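Putative uncharacterized protein (Streptococcus suis, PDB 4XZ7) probably acts as a homodimeric transglutaminase and an antiphagocytic virulence factor, this chain being the piece of a longer protein that carries the transglutaminase-like domain. Local coordinates at residues 35-40 with 79-84; 120-125 with 161-166; 275-280 with 380-385; 368-373 with 385-390. All coordinates share one frame; numbering follows the deposited sequence.

How the contacts relate
From the N terminus, contact 1 comes first: it closes a loop of 38 residues by setting strand 36-40 beside strand 79-86. Contact 2 follows in series, joining strand 121-124 to strand 157-167 in the next sheet; the two centres lie about 21 Å apart and their nearest atoms about 6 Å, without touching. Contacts 3 and 4 lie on the opposite side of the chain's centre, more than 50 Å from both, centre to centre. Contact 3 brings 380-385 back to the end of helix 264-277, and contact 4 folds the C-terminal tail against 368-373. Their segments alternate along the chain, they share Leu385, and Val383 packs on Thr370 where they meet.

Contact 1: 35-40 with 79-84; sequences QFHVLK and FPHILV
Strands 36-40 and 79-84 run parallel in the sheet, their short axes 4.5 Å apart at closest approach and 33° apart in direction. Four backbone hydrogen bonds zip them together: His37 N to Pro80 O, Ile82 N to His37 O, Leu39 N to Ile82 O and Val84 N to Leu39 O. On one face of the sheet three rings cluster. The His37 ring stacks face to face with Phe79, centroids 4.3 Å apart, with CD2 of Phe79 over the middle of the imidazole. His81 is turned nearly square to it, planes at 82°, and receives the His37 edge in an offset edge-to-face pair. CB of His37 also sits over the His81 face, 3.6 Å from the ring centroid, a CH-pi contact. His81 ND1 donates to Phe79 O at 2.7 Å; that oxygen lies in the imidazole plane, which helps fix the ring's rotation. In this mixed sheet, strand 36-40 lies between 79-86 and antiparallel 48-51, whose Leu50 N is hydrogen-bonded to His37 ND1. Further along this face, Leu39 lays CG at the edge of His81 and runs beside Leu83. On the opposite face, Leu56 of helix 53-59 packs on Phe36, Val38 and Ile82. Ile82, with CG1 anti to its carbonyl carbon (chi1 -65°), brings CD1 to within 3.6 Å of Phe36 CG, and Val38 CG1 meets Val84 CG2 at 4.0 Å.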
loop_
_atom_site.group_PDB
_atom_site.type_symbol
_atom_site.label_atom_id
_atom_site.label_comp_id
_atom_site.label_asym_id
_atom_site.label_seq_id
_atom_site.Cartn_x
_atom_site.Cartn_y
_atom_site.Cartn_z
ATOM N N GLN B 35 -33.876 18.226 -5.798
ATOM C CA GLN B 35 -33.165 16.964 -5.899
ATOM C C GLN B 35 -32.951 16.573 -7.360
ATOM O O GLN B 35 -33.791 16.853 -8.223
ATOM C CB GLN B 35 -33.916 15.861 -5.151
ATOM C CG GLN B 35 -34.091 16.134 -3.658
ATOM C CD GLN B 35 -34.971 15.101 -2.979
ATOM O OE1 GLN B 35 -36.051 14.775 -3.464
ATOM N NE2 GLN B 35 -34.509 14.583 -1.855
ATOM N N PHE B 36 -31.819 15.919 -7.611
ATOM C CA PHE B 36 -31.385 15.580 -8.960
ATOM C C PHE B 36 -30.807 14.172 -8.975
ATOM O O PHE B 36 -30.120 13.790 -8.027
ATOM C CB PHE B 36 -30.319 16.569 -9.451
ATOM C CG PHE B 36 -30.779 18.013 -9.520
ATOM C CD1 PHE B 36 -31.286 18.534 -10.700
ATOM C CD2 PHE B 36 -30.658 18.859 -8.421
ATOM C CE1 PHE B 36 -31.692 19.872 -10.781
ATOM C CE2 PHE B 36 -31.056 20.197 -8.487
ATOM C CZ PHE B 36 -31.583 20.703 -9.667
ATOM N N HIS B 37 -31.046 13.388 -10.027
ATOM C CA HIS B 37 -30.234 12.182 -10.167
ATOM C C HIS B 37 -28.950 12.601 -10.847
ATOM O O HIS B 37 -28.913 13.633 -11.521
ATOM C CB HIS B 37 -30.932 11.066 -10.961
ATOM C CG HIS B 37 -32.129 10.507 -10.271
ATOM N ND1 HIS B 37 -32.293 10.578 -8.900
ATOM C CD2 HIS B 37 -33.244 9.905 -10.751
ATOM C CE1 HIS B 37 -33.447 10.033 -8.570
ATOM N NE2 HIS B 37 -34.052 9.623 -9.675
ATOM N N VAL B 38 -27.891 11.823 -10.673
ATOM C CA VAL B 38 -26.622 12.176 -11.291
ATOM C C VAL B 38 -25.986 10.977 -11.970
ATOM O O VAL B 38 -25.770 9.943 -11.339
ATOM C CB VAL B 38 -25.620 12.753 -10.273
ATOM C CG1 VAL B 38 -24.320 13.122 -10.989
ATOM C CG2 VAL B 38 -26.233 13.970 -9.551
ATOM N N LEU B 39 -25.701 11.133 -13.262
ATOM C CA LEU B 39 -25.037 10.111 -14.058
ATOM C C LEU B 39 -23.605 10.516 -14.289
ATOM O O LEU B 39 -23.329 11.661 -14.603
ATOM C CB LEU B 39 -25.730 9.913 -15.405
ATOM C CG LEU B 39 -27.191 9.465 -15.329
ATOM C CD1 LEU B 39 -27.836 9.472 -16.713
ATOM C CD2 LEU B 39 -27.277 8.086 -14.688
ATOM N N LYS B 40 -22.693 9.567 -14.136
ATOM C CA LYS B 40 -21.300 9.810 -14.453
ATOM C C LYS B 40 -20.952 9.022 -15.701
ATOM O O LYS B 40 -21.177 7.810 -15.764
ATOM C CB LYS B 40 -20.387 9.406 -13.293
ATOM C CG LYS B 40 -18.914 9.648 -13.577
ATOM C CD LYS B 40 -18.038 9.470 -12.325
ATOM C CE LYS B 40 -16.566 9.781 -12.649
ATOM N NZ LYS B 40 -15.643 9.665 -11.482
ATOM N N PHE B 79 -37.554 12.415 -14.441
ATOM C CA PHE B 79 -36.755 13.000 -13.380
ATOM C C PHE B 79 -35.470 13.612 -13.939
ATOM O O PHE B 79 -34.823 13.040 -14.824
ATOM C CB PHE B 79 -36.440 11.962 -12.302
ATOM C CG PHE B 79 -36.255 12.565 -10.931
ATOM C CD1 PHE B 79 -37.351 12.868 -10.136
ATOM C CD2 PHE B 79 -34.986 12.859 -10.454
ATOM C CE1 PHE B 79 -37.178 13.445 -8.881
ATOM C CE2 PHE B 79 -34.807 13.433 -9.196
ATOM C CZ PHE B 79 -35.901 13.726 -8.413
ATOM N N PRO B 80 -35.122 14.805 -13.448
ATOM C CA PRO B 80 -33.958 15.480 -14.025
ATOM C C PRO B 80 -32.651 14.788 -13.643
ATOM O O PRO B 80 -32.382 14.466 -12.465
ATOM C CB PRO B 80 -34.042 16.910 -13.467
ATOM C CG PRO B 80 -35.096 16.884 -12.375
ATOM C CD PRO B 80 -35.950 15.679 -12.594
ATOM N N HIS B 81 -31.853 14.527 -14.670
ATOM C CA HIS B 81 -30.561 13.890 -14.500
ATOM C C HIS B 81 -29.448 14.859 -14.885
ATOM O O HIS B 81 -29.478 15.456 -15.961
ATOM C CB HIS B 81 -30.456 12.619 -15.345
ATOM C CG HIS B 81 -31.229 11.453 -14.803
ATOM N ND1 HIS B 81 -32.590 11.492 -14.602
ATOM C CD2 HIS B 81 -30.825 10.217 -14.428
ATOM C CE1 HIS B 81 -32.993 10.323 -14.118
ATOM N NE2 HIS B 81 -31.942 9.535 -14.004
ATOM N N ILE B 82 -28.466 15.007 -14.005
ATOM C CA ILE B 82 -27.278 15.783 -14.315
ATOM C C ILE B 82 -26.180 14.847 -14.799
ATOM O O ILE B 82 -25.982 13.787 -14.224
ATOM C CB ILE B 82 -26.811 16.586 -13.089
ATOM C CG1 ILE B 82 -27.882 17.628 -12.745
ATOM C CG2 ILE B 82 -25.441 17.233 -13.364
ATOM C CD1 ILE B 82 -27.706 18.295 -11.401
ATOM N N LEU B 83 -25.502 15.215 -15.882
ATOM C CA LEU B 83 -24.404 14.412 -16.408
ATOM C C LEU B 83 -23.075 14.985 -15.968
ATOM O O LEU B 83 -22.819 16.166 -16.175
ATOM C CB LEU B 83 -24.438 14.369 -17.935
ATOM C CG LEU B 83 -25.299 13.364 -18.707
ATOM C CD1 LEU B 83 -26.539 12.991 -17.965
ATOM C CD2 LEU B 83 -25.663 13.994 -20.041
ATOM N N VAL B 84 -22.212 14.150 -15.399
ATOM C CA VAL B 84 -20.870 14.594 -15.042
ATOM C C VAL B 84 -19.823 13.639 -15.598
ATOM O O VAL B 84 -20.152 12.545 -16.035
ATOM C CB VAL B 84 -20.691 14.675 -13.519
ATOM C CG1 VAL B 84 -21.704 15.601 -12.929
ATOM C CG2 VAL B 84 -20.829 13.265 -12.907
#

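Contact 2: 120-125 with 161-166; sequences KRIHAL and HGLTVD
Lys120, Arg121 and Ile122 meet His161 to Thr164 in a short antiparallel pairing at the break in strand 157-167, within a mixed sheet in the N-terminal part of the chain. Ile122 and His161 form a hydrogen-bonded pair, with Ile122 N giving to His161 O at 2.9 Å and His161 N returning to Ile122 O at 3.0 Å. Next to them, Arg121 and Gly162 form the non-hydrogen-bonded pair. Beyond that the regular pattern lapses: Lys120 O takes a 2.8 Å bond from Leu163 N and a weak one from Thr164 N. Water 1 donates to Lys120 O and Thr164 O, tying the two backbones again. With OG1 between its backbone N and carbonyl carbon (chi1 58°), Thr164 accepts from Lys120 N at 3.0 Å, while its CG2 packs against Lys120 CB. The imidazole of His161 points the same way as Ile122 alongside it, and Ile122 CG2 comes to 3.4 Å from His161 CE1. His161 ND1 is bonded to Gly162 O at 2.7 Å, with that oxygen close to the ring plane, and NE2 to Tyr98 OH of helix 95-101, which should fix the ring's rotation. Ile122 and Leu163, in contact through their CB atoms, pack under helix 95-101 and against Val90. This is an antiparallel strand pair carried past a local break, where a threonine hydroxyl, rather than a backbone carbonyl, accepts from Lys120 N.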
loop_
_atom_site.group_PDB
_atom_site.type_symbol
_atom_site.label_atom_id
_atom_site.label_comp_id
_atom_site.label_asym_id
_atom_site.label_seq_id
_atom_site.Cartn_x
_atom_site.Cartn_y
_atom_site.Cartn_z
ATOM N N LYS B 120 -8.402 7.515 -17.032
ATOM C CA LYS B 120 -9.186 8.491 -17.782
ATOM C C LYS B 120 -10.035 7.811 -18.860
ATOM O O LYS B 120 -9.707 6.715 -19.343
ATOM C CB LYS B 120 -8.268 9.536 -18.421
ATOM C CG LYS B 120 -7.388 10.263 -17.413
ATOM C CD LYS B 120 -8.203 10.674 -16.182
ATOM C CE LYS B 120 -7.320 11.076 -15.000
ATOM N NZ LYS B 120 -6.521 12.302 -15.278
ATOM N N ARG B 121 -11.123 8.470 -19.244
ATOM C CA ARG B 121 -11.986 7.955 -20.300
ATOM C C ARG B 121 -12.099 8.958 -21.451
ATOM O O ARG B 121 -11.809 10.144 -21.288
ATOM C CB ARG B 121 -13.374 7.599 -19.727
ATOM C CG ARG B 121 -13.320 6.450 -18.743
ATOM C CD ARG B 121 -14.627 6.176 -17.999
ATOM N NE ARG B 121 -14.350 5.459 -16.746
ATOM C CZ ARG B 121 -14.757 4.224 -16.495
ATOM N NH1 ARG B 121 -15.485 3.571 -17.394
ATOM N NH2 ARG B 121 -14.453 3.646 -15.350
ATOM N N ILE B 122 -12.483 8.468 -22.625
ATOM C CA ILE B 122 -12.783 9.340 -23.756
ATOM C C ILE B 122 -14.241 9.086 -24.123
ATOM O O ILE B 122 -14.736 7.953 -23.981
ATOM C CB ILE B 122 -11.829 9.078 -24.968
ATOM C CG1 ILE B 122 -12.208 9.920 -26.182
ATOM C CG2 ILE B 122 -11.814 7.603 -25.373
ATOM C CD1 ILE B 122 -11.075 10.031 -27.184
ATOM N N HIS B 123 -14.933 10.137 -24.553
ATOM C CA HIS B 123 -16.358 10.051 -24.851
ATOM C C HIS B 123 -16.676 10.693 -26.196
ATOM O O HIS B 123 -15.939 11.547 -26.683
ATOM C CB HIS B 123 -17.196 10.734 -23.762
ATOM C CG HIS B 123 -16.703 10.495 -22.368
ATOM N ND1 HIS B 123 -17.098 9.411 -21.608
ATOM C CD2 HIS B 123 -15.861 11.214 -21.587
ATOM C CE1 HIS B 123 -16.513 9.473 -20.426
ATOM N NE2 HIS B 123 -15.752 10.557 -20.390
ATOM N N ALA B 124 -17.787 10.299 -26.795
ATOM C CA ALA B 124 -18.126 10.847 -28.097
ATOM C C ALA B 124 -19.602 10.649 -28.381
ATOM O O ALA B 124 -20.209 9.694 -27.891
ATOM C CB ALA B 124 -17.271 10.206 -29.190
ATOM N N LEU B 125 -20.180 11.562 -29.162
ATOM C CA LEU B 125 -21.583 11.448 -29.554
ATOM C C LEU B 125 -21.780 10.487 -30.722
ATOM O O LEU B 125 -22.912 10.216 -31.138
ATOM C CB LEU B 125 -22.150 12.823 -29.908
ATOM C CG LEU B 125 -22.253 13.767 -28.707
ATOM C CD1 LEU B 125 -22.620 15.160 -29.180
ATOM C CD2 LEU B 125 -23.246 13.262 -27.674
ATOM N N HIS B 161 -15.198 4.995 -23.400
ATOM C CA HIS B 161 -14.329 3.864 -23.054
ATOM C C HIS B 161 -12.995 4.395 -22.544
ATOM O O HIS B 161 -12.732 5.590 -22.613
ATOM C CB HIS B 161 -14.133 2.900 -24.244
ATOM C CG HIS B 161 -13.423 3.508 -25.426
ATOM N ND1 HIS B 161 -12.117 3.945 -25.366
ATOM C CD2 HIS B 161 -13.826 3.711 -26.705
ATOM C CE1 HIS B 161 -11.751 4.417 -26.549
ATOM N NE2 HIS B 161 -12.773 4.298 -27.378
ATOM N N GLY B 162 -12.167 3.499 -22.020
ATOM C CA GLY B 162 -10.886 3.877 -21.468
ATOM C C GLY B 162 -10.045 4.659 -22.446
ATOM O O GLY B 162 -10.038 4.364 -23.641
ATOM N N LEU B 163 -9.367 5.680 -21.933
ATOM C CA LEU B 163 -8.401 6.430 -22.713
ATOM C C LEU B 163 -6.987 6.050 -22.279
ATOM O O LEU B 163 -6.151 5.752 -23.116
ATOM C CB LEU B 163 -8.609 7.943 -22.565
ATOM C CG LEU B 163 -7.613 8.826 -23.326
ATOM C CD1 LEU B 163 -7.530 8.424 -24.801
ATOM C CD2 LEU B 163 -7.999 10.283 -23.212
ATOM N N THR B 164 -6.726 6.053 -20.971
ATOM C CA THR B 164 -5.405 5.664 -20.478
ATOM C C THR B 164 -5.331 4.161 -20.227
ATOM O O THR B 164 -6.325 3.520 -19.867
ATOM C CB THR B 164 -5.035 6.377 -19.166
ATOM O OG1 THR B 164 -6.038 6.082 -18.200
ATOM C CG2 THR B 164 -4.950 7.906 -19.363
ATOM N N VAL B 165 -4.140 3.612 -20.425
ATOM C CA VAL B 165 -3.870 2.230 -20.083
ATOM C C VAL B 165 -2.967 2.213 -18.852
ATOM O O VAL B 165 -2.205 3.156 -18.611
ATOM C CB VAL B 165 -3.219 1.463 -21.269
ATOM C CG1 VAL B 165 -4.126 1.523 -22.480
ATOM C CG2 VAL B 165 -1.872 2.035 -21.611
ATOM N N ASP B 166 -3.088 1.160 -18.057
ATOM C CA ASP B 166 -2.297 1.031 -16.846
ATOM C C ASP B 166 -2.199 -0.448 -16.532
ATOM O O ASP B 166 -2.862 -1.278 -17.172
ATOM C CB ASP B 166 -2.945 1.786 -15.678
ATOM C CG ASP B 166 -1.947 2.185 -14.593
ATOM O OD1 ASP B 166 -0.797 1.691 -14.599
ATOM O OD2 ASP B 166 -2.329 2.995 -13.723
HETATM O O HOH W 1 -8.870 3.820 -18.707
#

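Contact 3: 275-280 with 380-385; sequences FNMLGL and KSLVGL
Leu382 packs against the end of helix 264-277 and lays its CD1 branch between two side chains: 3.7 Å from Met277 CB and 3.7 Å from Leu278 CD2. It crosses Met277 at a slant but lies alongside Leu278, the two leucines pointing the same way. Met277 runs straight to its sulfur and then bends at chi3 (59°), which turns CE toward the loop, 3.5 Å from Lys380 O and also near Leu382 CD1. His199 and Ile202 of helix 188-205 pack on the same group. On the other flank, Val383 straddles the turn after the helix: CG1 approaches Leu278 O, and CG2 rests 3.7 Å from Gly279 CA. Gly279, at positive phi, is the C-prime residue of a Schellman motif, with Leu280 N bonded to Phe275 O and Gly279 N to Asn276 O. Across the contact, Leu382 N donates to Met277 O at 3.0 Å in a nearly straight bond (170°). In the loop itself, Ser381 OG donates to Gly384 O and holds the bend. Leu382 therefore has an apolar seat and one directional anchor: the carbonyl of Met277, the last helical residue, is taken up by the amide of the returning loop.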
loop_
_atom_site.group_PDB
_atom_site.type_symbol
_atom_site.label_atom_id
_atom_site.label_comp_id
_atom_site.label_asym_id
_atom_site.label_seq_id
_atom_site.Cartn_x
_atom_site.Cartn_y
_atom_site.Cartn_z
ATOM N N PHE B 275 -6.291 1.585 31.201
ATOM C CA PHE B 275 -5.852 1.454 32.583
ATOM C C PHE B 275 -5.174 2.723 33.085
ATOM O O PHE B 275 -5.292 3.076 34.259
ATOM C CB PHE B 275 -4.901 0.267 32.731
ATOM C CG PHE B 275 -5.568 -1.071 32.535
ATOM C CD1 PHE B 275 -6.922 -1.229 32.797
ATOM C CD2 PHE B 275 -4.845 -2.164 32.089
ATOM C CE1 PHE B 275 -7.542 -2.464 32.623
ATOM C CE2 PHE B 275 -5.461 -3.406 31.907
ATOM C CZ PHE B 275 -6.809 -3.550 32.174
ATOM N N ASN B 276 -4.443 3.393 32.198
ATOM C CA ASN B 276 -3.809 4.648 32.571
ATOM C C ASN B 276 -4.894 5.684 32.836
ATOM O O ASN B 276 -4.798 6.445 33.798
ATOM C CB ASN B 276 -2.828 5.127 31.498
ATOM C CG ASN B 276 -1.495 4.401 31.564
ATOM O OD1 ASN B 276 -1.014 4.071 32.643
ATOM N ND2 ASN B 276 -0.902 4.127 30.401
ATOM N N MET B 277 -5.934 5.701 32.005
ATOM C CA MET B 277 -7.074 6.570 32.262
ATOM C C MET B 277 -7.682 6.294 33.643
ATOM O O MET B 277 -8.079 7.218 34.353
ATOM C CB MET B 277 -8.137 6.396 31.181
ATOM C CG MET B 277 -7.768 7.017 29.835
ATOM S SD MET B 277 -8.981 6.688 28.548
ATOM C CE MET B 277 -10.462 7.399 29.258
ATOM N N LEU B 278 -7.739 5.019 34.021
ATOM C CA LEU B 278 -8.374 4.602 35.266
ATOM C C LEU B 278 -7.467 4.763 36.481
ATOM O O LEU B 278 -7.809 4.335 37.578
ATOM C CB LEU B 278 -8.825 3.142 35.156
ATOM C CG LEU B 278 -9.989 2.833 34.214
ATOM C CD1 LEU B 278 -10.086 1.331 33.925
ATOM C CD2 LEU B 278 -11.292 3.361 34.797
ATOM N N GLY B 279 -6.303 5.366 36.290
ATOM C CA GLY B 279 -5.371 5.551 37.386
ATOM C C GLY B 279 -4.554 4.306 37.675
ATOM O O GLY B 279 -3.991 4.166 38.753
ATOM N N LEU B 280 -4.481 3.395 36.711
ATOM C CA LEU B 280 -3.738 2.164 36.911
ATOM C C LEU B 280 -2.523 2.123 35.977
ATOM O O LEU B 280 -2.644 1.689 34.824
ATOM C CB LEU B 280 -4.644 0.957 36.669
ATOM C CG LEU B 280 -5.552 0.391 37.768
ATOM C CD1 LEU B 280 -5.562 1.256 39.012
ATOM C CD2 LEU B 280 -6.969 0.184 37.217
ATOM N N LYS B 380 -8.901 13.415 29.842
ATOM C CA LYS B 380 -9.804 12.272 29.785
ATOM C C LYS B 380 -9.530 11.291 30.924
ATOM O O LYS B 380 -10.291 10.343 31.131
ATOM C CB LYS B 380 -9.715 11.573 28.426
ATOM C CG LYS B 380 -11.069 11.469 27.735
ATOM C CD LYS B 380 -11.716 12.848 27.597
ATOM C CE LYS B 380 -13.236 12.745 27.507
ATOM N NZ LYS B 380 -13.674 11.708 26.527
ATOM N N SER B 381 -8.446 11.528 31.661
ATOM C CA SER B 381 -8.194 10.829 32.920
ATOM C C SER B 381 -9.437 10.847 33.809
ATOM O O SER B 381 -10.121 11.865 33.914
ATOM C CB SER B 381 -7.011 11.460 33.659
ATOM O OG SER B 381 -6.910 10.981 34.992
ATOM N N LEU B 382 -9.727 9.709 34.426
ATOM C CA LEU B 382 -10.938 9.539 35.219
ATOM C C LEU B 382 -10.650 9.675 36.696
ATOM O O LEU B 382 -11.531 9.491 37.533
ATOM C CB LEU B 382 -11.564 8.178 34.939
ATOM C CG LEU B 382 -11.903 7.947 33.466
ATOM C CD1 LEU B 382 -11.307 6.638 32.992
ATOM C CD2 LEU B 382 -13.408 7.971 33.287
ATOM N N VAL B 383 -9.400 9.987 37.008
ATOM C CA VAL B 383 -8.969 10.121 38.390
ATOM C C VAL B 383 -8.310 11.481 38.604
ATOM O O VAL B 383 -7.488 11.652 39.505
ATOM C CB VAL B 383 -7.989 8.990 38.784
ATOM C CG1 VAL B 383 -8.709 7.642 38.799
ATOM C CG2 VAL B 383 -6.795 8.957 37.821
ATOM N N GLY B 384 -8.676 12.444 37.765
ATOM C CA GLY B 384 -8.113 13.776 37.860
ATOM C C GLY B 384 -6.681 13.835 37.363
ATOM O O GLY B 384 -6.173 12.881 36.759
ATOM N N LEU B 385 -6.017 14.954 37.636
ATOM C CA LEU B 385 -4.695 15.214 37.081
ATOM C C LEU B 385 -3.587 15.066 38.124
ATOM O O LEU B 385 -2.407 15.253 37.813
ATOM C CB LEU B 385 -4.643 16.620 36.470
ATOM C CG LEU B 385 -5.650 16.996 35.372
ATOM C CD1 LEU B 385 -5.788 15.885 34.347
ATOM C CD2 LEU B 385 -7.017 17.389 35.929
#

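Contact 4: 368-373 with 385-390; sequences QKTADL and LDYIAY
Thr370, at chi1 72°, points its methyl CG2 away from its own C=O, and Tyr387 swings CG anti to its own N (chi1 169°); together these bring CG2 of Thr370 to 3.7 Å from CD1 of the Tyr387 ring. The two side chains meet at a slant, and the same Thr370 CG2 lies 3.4 Å from Tyr387 O. That oxygen is the anchor of the contact. It accepts from Thr370 N at 2.9 Å, nearly straight on, and also accepts a hydrogen bond from water 3, which is held in turn by Ala371 N and bonded to Thr370 OG1. Here the C-terminal tail folds back over the loop that follows helix 359-365, in a region without regular helix or strand, and the backbones are joined by one direct bond and two bridging waters. The second of these, water 2, donates to Gln368 O and accepts from Ala389 N. Around this polar core, Ile388 lays CG2 on Gln368 O at 3.5 Å, while its CG1 crosses the aliphatic part of Lys369. Lys369 passes CD within 3.5 Å of Leu385 O before bending at chi4 to pair NZ with Asp372 OD2 at 3.6 Å. At the far end Ala371 CB touches Leu385 CD1, 3.9 Å away.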
loop_
_atom_site.group_PDB
_atom_site.type_symbol
_atom_site.label_atom_id
_atom_site.label_comp_id
_atom_site.label_asym_id
_atom_site.label_seq_id
_atom_site.Cartn_x
_atom_site.Cartn_y
_atom_site.Cartn_z
ATOM N N GLN B 368 4.687 8.213 38.991
ATOM C CA GLN B 368 4.251 9.398 38.256
ATOM C C GLN B 368 2.796 9.699 38.569
ATOM O O GLN B 368 2.066 8.806 39.013
ATOM C CB GLN B 368 4.423 9.206 36.740
ATOM C CG GLN B 368 5.831 8.818 36.316
ATOM C CD GLN B 368 6.874 9.822 36.779
ATOM O OE1 GLN B 368 6.772 11.020 36.502
ATOM N NE2 GLN B 368 7.877 9.337 37.503
ATOM N N LYS B 369 2.374 10.944 38.351
ATOM C CA LYS B 369 0.947 11.250 38.302
ATOM C C LYS B 369 0.383 10.463 37.139
ATOM O O LYS B 369 0.930 10.536 36.041
ATOM C CB LYS B 369 0.686 12.743 38.107
ATOM C CG LYS B 369 1.321 13.649 39.166
ATOM C CD LYS B 369 0.858 15.098 39.005
ATOM C CE LYS B 369 1.899 16.081 39.530
ATOM N NZ LYS B 369 3.181 15.968 38.778
ATOM N N THR B 370 -0.696 9.718 37.357
ATOM C CA THR B 370 -1.212 8.843 36.305
ATOM C C THR B 370 -1.658 9.609 35.047
ATOM O O THR B 370 -1.526 9.097 33.932
ATOM C CB THR B 370 -2.391 7.974 36.814
ATOM O OG1 THR B 370 -3.558 8.780 37.008
ATOM C CG2 THR B 370 -2.020 7.286 38.114
ATOM N N ALA B 371 -2.159 10.833 35.210
ATOM C CA ALA B 371 -2.608 11.593 34.048
ATOM C C ALA B 371 -1.425 11.974 33.152
ATOM O O ALA B 371 -1.553 12.019 31.927
ATOM C CB ALA B 371 -3.358 12.810 34.471
ATOM N N ASP B 372 -0.280 12.237 33.777
ATOM C CA ASP B 372 0.968 12.455 33.042
ATOM C C ASP B 372 1.314 11.252 32.175
ATOM O O ASP B 372 1.828 11.412 31.069
ATOM C CB ASP B 372 2.130 12.736 33.998
ATOM C CG ASP B 372 2.075 14.122 34.586
ATOM O OD1 ASP B 372 1.420 14.989 33.963
ATOM O OD2 ASP B 372 2.683 14.335 35.663
ATOM N N LEU B 373 1.027 10.049 32.675
ATOM C CA LEU B 373 1.336 8.827 31.936
ATOM C C LEU B 373 0.587 8.764 30.596
ATOM O O LEU B 373 0.968 8.017 29.692
ATOM C CB LEU B 373 1.010 7.595 32.784
ATOM C CG LEU B 373 1.791 7.379 34.087
ATOM C CD1 LEU B 373 1.465 6.011 34.679
ATOM C CD2 LEU B 373 3.291 7.535 33.889
ATOM N N LEU B 385 -6.017 14.954 37.636
ATOM C CA LEU B 385 -4.695 15.214 37.081
ATOM C C LEU B 385 -3.587 15.066 38.124
ATOM O O LEU B 385 -2.407 15.253 37.813
ATOM C CB LEU B 385 -4.643 16.620 36.470
ATOM C CG LEU B 385 -5.650 16.996 35.372
ATOM C CD1 LEU B 385 -5.788 15.885 34.347
ATOM C CD2 LEU B 385 -7.017 17.389 35.929
ATOM N N ASP B 386 -3.958 14.723 39.356
ATOM C CA ASP B 386 -2.994 14.725 40.453
ATOM C C ASP B 386 -2.817 13.394 41.172
ATOM O O ASP B 386 -2.028 13.304 42.113
ATOM C CB ASP B 386 -3.388 15.786 41.481
ATOM C CG ASP B 386 -3.293 17.181 40.928
ATOM O OD1 ASP B 386 -2.283 17.481 40.253
ATOM O OD2 ASP B 386 -4.237 17.969 41.152
ATOM N N TYR B 387 -3.540 12.361 40.751
ATOM C CA TYR B 387 -3.452 11.092 41.471
ATOM C C TYR B 387 -2.205 10.305 41.107
ATOM O O TYR B 387 -1.839 10.173 39.930
ATOM C CB TYR B 387 -4.689 10.229 41.236
ATOM C CG TYR B 387 -4.509 8.813 41.739
ATOM C CD1 TYR B 387 -4.521 7.734 40.860
ATOM C CD2 TYR B 387 -4.292 8.556 43.092
ATOM C CE1 TYR B 387 -4.347 6.433 41.314
ATOM C CE2 TYR B 387 -4.114 7.268 43.555
ATOM C CZ TYR B 387 -4.145 6.207 42.661
ATOM O OH TYR B 387 -3.968 4.921 43.113
ATOM N N ILE B 388 -1.567 9.776 42.144
ATOM C CA ILE B 388 -0.373 8.960 42.016
ATOM C C ILE B 388 -0.627 7.600 42.666
ATOM O O ILE B 388 -0.972 7.521 43.850
ATOM C CB ILE B 388 0.840 9.649 42.668
ATOM C CG1 ILE B 388 1.024 11.055 42.080
ATOM C CG2 ILE B 388 2.096 8.795 42.508
ATOM C CD1 ILE B 388 2.199 11.817 42.666
ATOM N N ALA B 389 -0.465 6.534 41.885
ATOM C CA ALA B 389 -0.821 5.195 42.336
ATOM C C ALA B 389 0.009 4.729 43.523
ATOM O O ALA B 389 -0.493 4.039 44.402
ATOM C CB ALA B 389 -0.681 4.204 41.195
ATOM N N TYR B 390 1.281 5.098 43.529
ATOM C CA TYR B 390 2.204 4.662 44.562
ATOM C C TYR B 390 1.841 5.315 45.877
ATOM O O TYR B 390 1.242 6.391 45.898
ATOM C CB TYR B 390 3.643 5.002 44.176
ATOM C CG TYR B 390 4.687 4.424 45.100
ATOM C CD1 TYR B 390 4.835 3.049 45.236
ATOM C CD2 TYR B 390 5.537 5.253 45.823
ATOM C CE1 TYR B 390 5.791 2.517 46.077
ATOM C CE2 TYR B 390 6.495 4.731 46.662
ATOM C CZ TYR B 390 6.618 3.365 46.785
ATOM O OH TYR B 390 7.573 2.841 47.623
HETATM O O HOH W 2 1.247 6.192 39.821
HETATM O O HOH W 3 -3.460 11.514 37.588
#